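Long-range contact in tail component (PDB 5LY8), which is a distal tail component of a Lactobacillus phage whose second carbohydrate binding module, the part in this structure, probably recognises saccharides on the host cell surface: residues W209-P214 against I224-S229. Residues are numbered along the deposited sequence; the frame is centred on the assembly and turned at random.
Sequences WTAWFP and INWQDS. With MG (magnesium ion), chain C.
Phe213 leans over one face of the Trp226 indole, and the two rings form the heart of a buried apolar layer between facing strands. The Phe213 tip does the touching: CZ stands 3.5 Å above the indole plane, displaced toward the rim, while CE1 comes within 3.6 Å of Trp226 CE3. With the ring planes inclined at 42°, the pair is oblique, neither a parallel stack nor a T. In Trp226, CG anti to the backbone N (chi1 180°) carries the indole off the strand, and chi2 of 28° turns its benzo end toward Ala211 and Trp209. There CH2 and CZ2 touch the methyl of Ala211 obliquely, CH2 lying 3.7 Å from CB. The same CH2 lies 3.9 Å from Trp209 CZ3, the two indoles meeting rim to rim, each near the other's plane. Across the ring from CE1, Phe213 CD2 lies 3.9 Å from Ile224 CG1, and the two side chains cross at about a right angle.

The polar parts of this layer are satisfied from the neighbouring strand 94-103: Asn98 OD1 is hydrogen-bonded to both Trp226 NE1 and Ser229 OG, holding the pyrrole edge of the indole while the benzo end packs. On the outward side of strand 223-238, the backbone carbonyl O of Gln227 binds a magnesium ion at 2.3 Å; the backbone oxygens of Asp21 and Gly59 and three waters complete the site. Water 1 also donates to Asp228 OD1.

The segments belong to different sheets of a concanavalin-like beta sandwich, with strand axes 10.6 Å apart. Segment 209-214 is hydrogen-bonded between strands 73-81 and 110-118, segment 224-229 lies between strands 11-20 and 94-103, and Phe112 of strand 110-118 packs against both Phe213 and Ile224.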
loop_
_atom_site.group_PDB
_atom_site.type_symbol
_atom_site.label_atom_id
_atom_site.label_comp_id
_atom_site.label_asym_id
_atom_site.label_seq_id
_atom_site.Cartn_x
_atom_site.Cartn_y
_atom_site.Cartn_z
ATOM N N TRP A 209 -7.421 1.210 -6.685
ATOM C CA TRP A 209 -6.295 1.211 -5.756
ATOM C C TRP A 209 -6.273 2.504 -4.983
ATOM O O TRP A 209 -6.723 3.537 -5.497
ATOM C CB TRP A 209 -4.956 1.001 -6.502
ATOM C CG TRP A 209 -4.599 2.111 -7.454
ATOM C CD1 TRP A 209 -4.982 2.227 -8.757
ATOM C CD2 TRP A 209 -3.781 3.256 -7.172
ATOM N NE1 TRP A 209 -4.464 3.376 -9.304
ATOM C CE2 TRP A 209 -3.729 4.029 -8.350
ATOM C CE3 TRP A 209 -3.098 3.720 -6.033
ATOM C CZ2 TRP A 209 -2.999 5.222 -8.438
ATOM C CZ3 TRP A 209 -2.406 4.919 -6.111
ATOM C CH2 TRP A 209 -2.320 5.626 -7.317
ATOM N N THR A 210 -5.715 2.448 -3.769
ATOM C CA THR A 210 -5.479 3.625 -2.942
ATOM C C THR A 210 -4.128 3.487 -2.269
ATOM O O THR A 210 -3.811 2.417 -1.744
ATOM C CB THR A 210 -6.543 3.772 -1.829
ATOM O OG1 THR A 210 -7.834 3.978 -2.412
ATOM C CG2 THR A 210 -6.246 4.955 -0.871
ATOM N N ALA A 211 -3.356 4.583 -2.227
ATOM C CA ALA A 211 -2.121 4.688 -1.445
ATOM C C ALA A 211 -2.365 5.782 -0.381
ATOM O O ALA A 211 -2.830 6.877 -0.752
ATOM C CB ALA A 211 -0.956 5.052 -2.339
ATOM N N TRP A 212 -2.089 5.498 0.904
ATOM C CA TRP A 212 -2.395 6.432 1.984
ATOM C C TRP A 212 -1.179 6.526 2.884
ATOM O O TRP A 212 -0.586 5.510 3.241
ATOM C CB TRP A 212 -3.645 5.933 2.735
ATOM C CG TRP A 212 -4.098 6.736 3.915
ATOM C CD1 TRP A 212 -4.259 8.099 3.988
ATOM C CD2 TRP A 212 -4.481 6.216 5.190
ATOM N NE1 TRP A 212 -4.744 8.456 5.231
ATOM C CE2 TRP A 212 -4.884 7.311 5.991
ATOM C CE3 TRP A 212 -4.500 4.923 5.744
ATOM C CZ2 TRP A 212 -5.356 7.147 7.297
ATOM C CZ3 TRP A 212 -4.951 4.769 7.048
ATOM C CH2 TRP A 212 -5.350 5.867 7.820
ATOM N N PHE A 213 -0.830 7.766 3.296
ATOM C CA PHE A 213 0.393 8.026 4.044
ATOM C C PHE A 213 0.138 8.858 5.308
ATOM O O PHE A 213 0.543 10.019 5.399
ATOM C CB PHE A 213 1.394 8.748 3.147
ATOM C CG PHE A 213 1.798 7.985 1.924
ATOM C CD1 PHE A 213 1.046 8.062 0.749
ATOM C CD2 PHE A 213 2.893 7.146 1.952
ATOM C CE1 PHE A 213 1.429 7.357 -0.389
ATOM C CE2 PHE A 213 3.257 6.418 0.818
ATOM C CZ PHE A 213 2.514 6.522 -0.338
ATOM N N PRO A 214 -0.499 8.273 6.319
ATOM C CA PRO A 214 -0.824 9.047 7.525
ATOM C C PRO A 214 0.237 9.091 8.618
ATOM O O PRO A 214 1.062 8.187 8.772
ATOM C CB PRO A 214 -2.066 8.320 8.070
ATOM C CG PRO A 214 -1.792 6.856 7.686
ATOM C CD PRO A 214 -1.163 6.943 6.325
ATOM N N ILE A 224 9.318 9.444 4.856
ATOM C CA ILE A 224 8.680 8.613 3.857
ATOM C C ILE A 224 8.570 9.329 2.537
ATOM O O ILE A 224 8.167 10.486 2.492
ATOM C CB ILE A 224 7.273 8.156 4.378
ATOM C CG1 ILE A 224 6.516 7.268 3.381
ATOM C CG2 ILE A 224 6.391 9.328 4.822
ATOM C CD1 ILE A 224 7.197 5.977 3.046
ATOM N N ASN A 225 8.930 8.630 1.453
ATOM C CA ASN A 225 8.690 9.171 0.138
ATOM C C ASN A 225 8.323 8.039 -0.812
ATOM O O ASN A 225 8.594 6.868 -0.514
ATOM C CB ASN A 225 9.814 10.085 -0.341
ATOM C CG ASN A 225 11.112 9.430 -0.655
ATOM O OD1 ASN A 225 11.167 8.511 -1.482
ATOM N ND2 ASN A 225 12.173 9.873 0.017
ATOM N N TRP A 226 7.648 8.369 -1.916
ATOM C CA TRP A 226 7.041 7.391 -2.818
ATOM C C TRP A 226 7.563 7.724 -4.200
ATOM O O TRP A 226 7.343 8.826 -4.710
ATOM C CB TRP A 226 5.538 7.585 -2.699
ATOM C CG TRP A 226 4.651 6.703 -3.526
ATOM C CD1 TRP A 226 4.901 5.432 -3.975
ATOM C CD2 TRP A 226 3.302 7.008 -3.895
ATOM N NE1 TRP A 226 3.778 4.932 -4.609
ATOM C CE2 TRP A 226 2.792 5.888 -4.580
ATOM C CE3 TRP A 226 2.484 8.142 -3.745
ATOM C CZ2 TRP A 226 1.500 5.875 -5.120
ATOM C CZ3 TRP A 226 1.201 8.121 -4.254
ATOM C CH2 TRP A 226 0.720 7.001 -4.937
ATOM N N GLN A 227 8.351 6.802 -4.778
ATOM C CA GLN A 227 9.126 7.104 -5.983
ATOM C C GLN A 227 8.551 6.560 -7.276
ATOM O O GLN A 227 8.947 7.028 -8.347
ATOM C CB GLN A 227 10.592 6.635 -5.827
ATOM C CG GLN A 227 11.197 7.060 -4.477
ATOM C CD GLN A 227 12.702 7.161 -4.407
ATOM O OE1 GLN A 227 13.439 6.832 -5.373
ATOM N NE2 GLN A 227 13.175 7.669 -3.256
ATOM N N ASP A 228 7.625 5.599 -7.207
ATOM C CA ASP A 228 7.092 4.985 -8.414
ATOM C C ASP A 228 5.884 4.175 -8.019
ATOM O O ASP A 228 5.826 3.623 -6.908
ATOM C CB ASP A 228 8.160 4.055 -9.050
ATOM C CG ASP A 228 7.877 3.696 -10.495
ATOM O OD1 ASP A 228 8.107 4.553 -11.371
ATOM O OD2 ASP A 228 7.327 2.592 -10.738
ATOM N N SER A 229 4.914 4.074 -8.933
ATOM C CA SER A 229 3.734 3.251 -8.707
ATOM C C SER A 229 3.253 2.674 -10.024
ATOM O O SER A 229 3.154 3.411 -11.009
ATOM C CB SER A 229 2.606 4.105 -8.124
ATOM O OG SER A 229 1.485 3.327 -7.718
HETATM MG MG MG C . 10.013 8.420 -9.880
HETATM O O HOH W 1 10.095 6.397 -11.223
HETATM O O HOH W 2 11.194 9.450 -11.814
HETATM O O HOH W 3 12.372 7.993 -9.433
#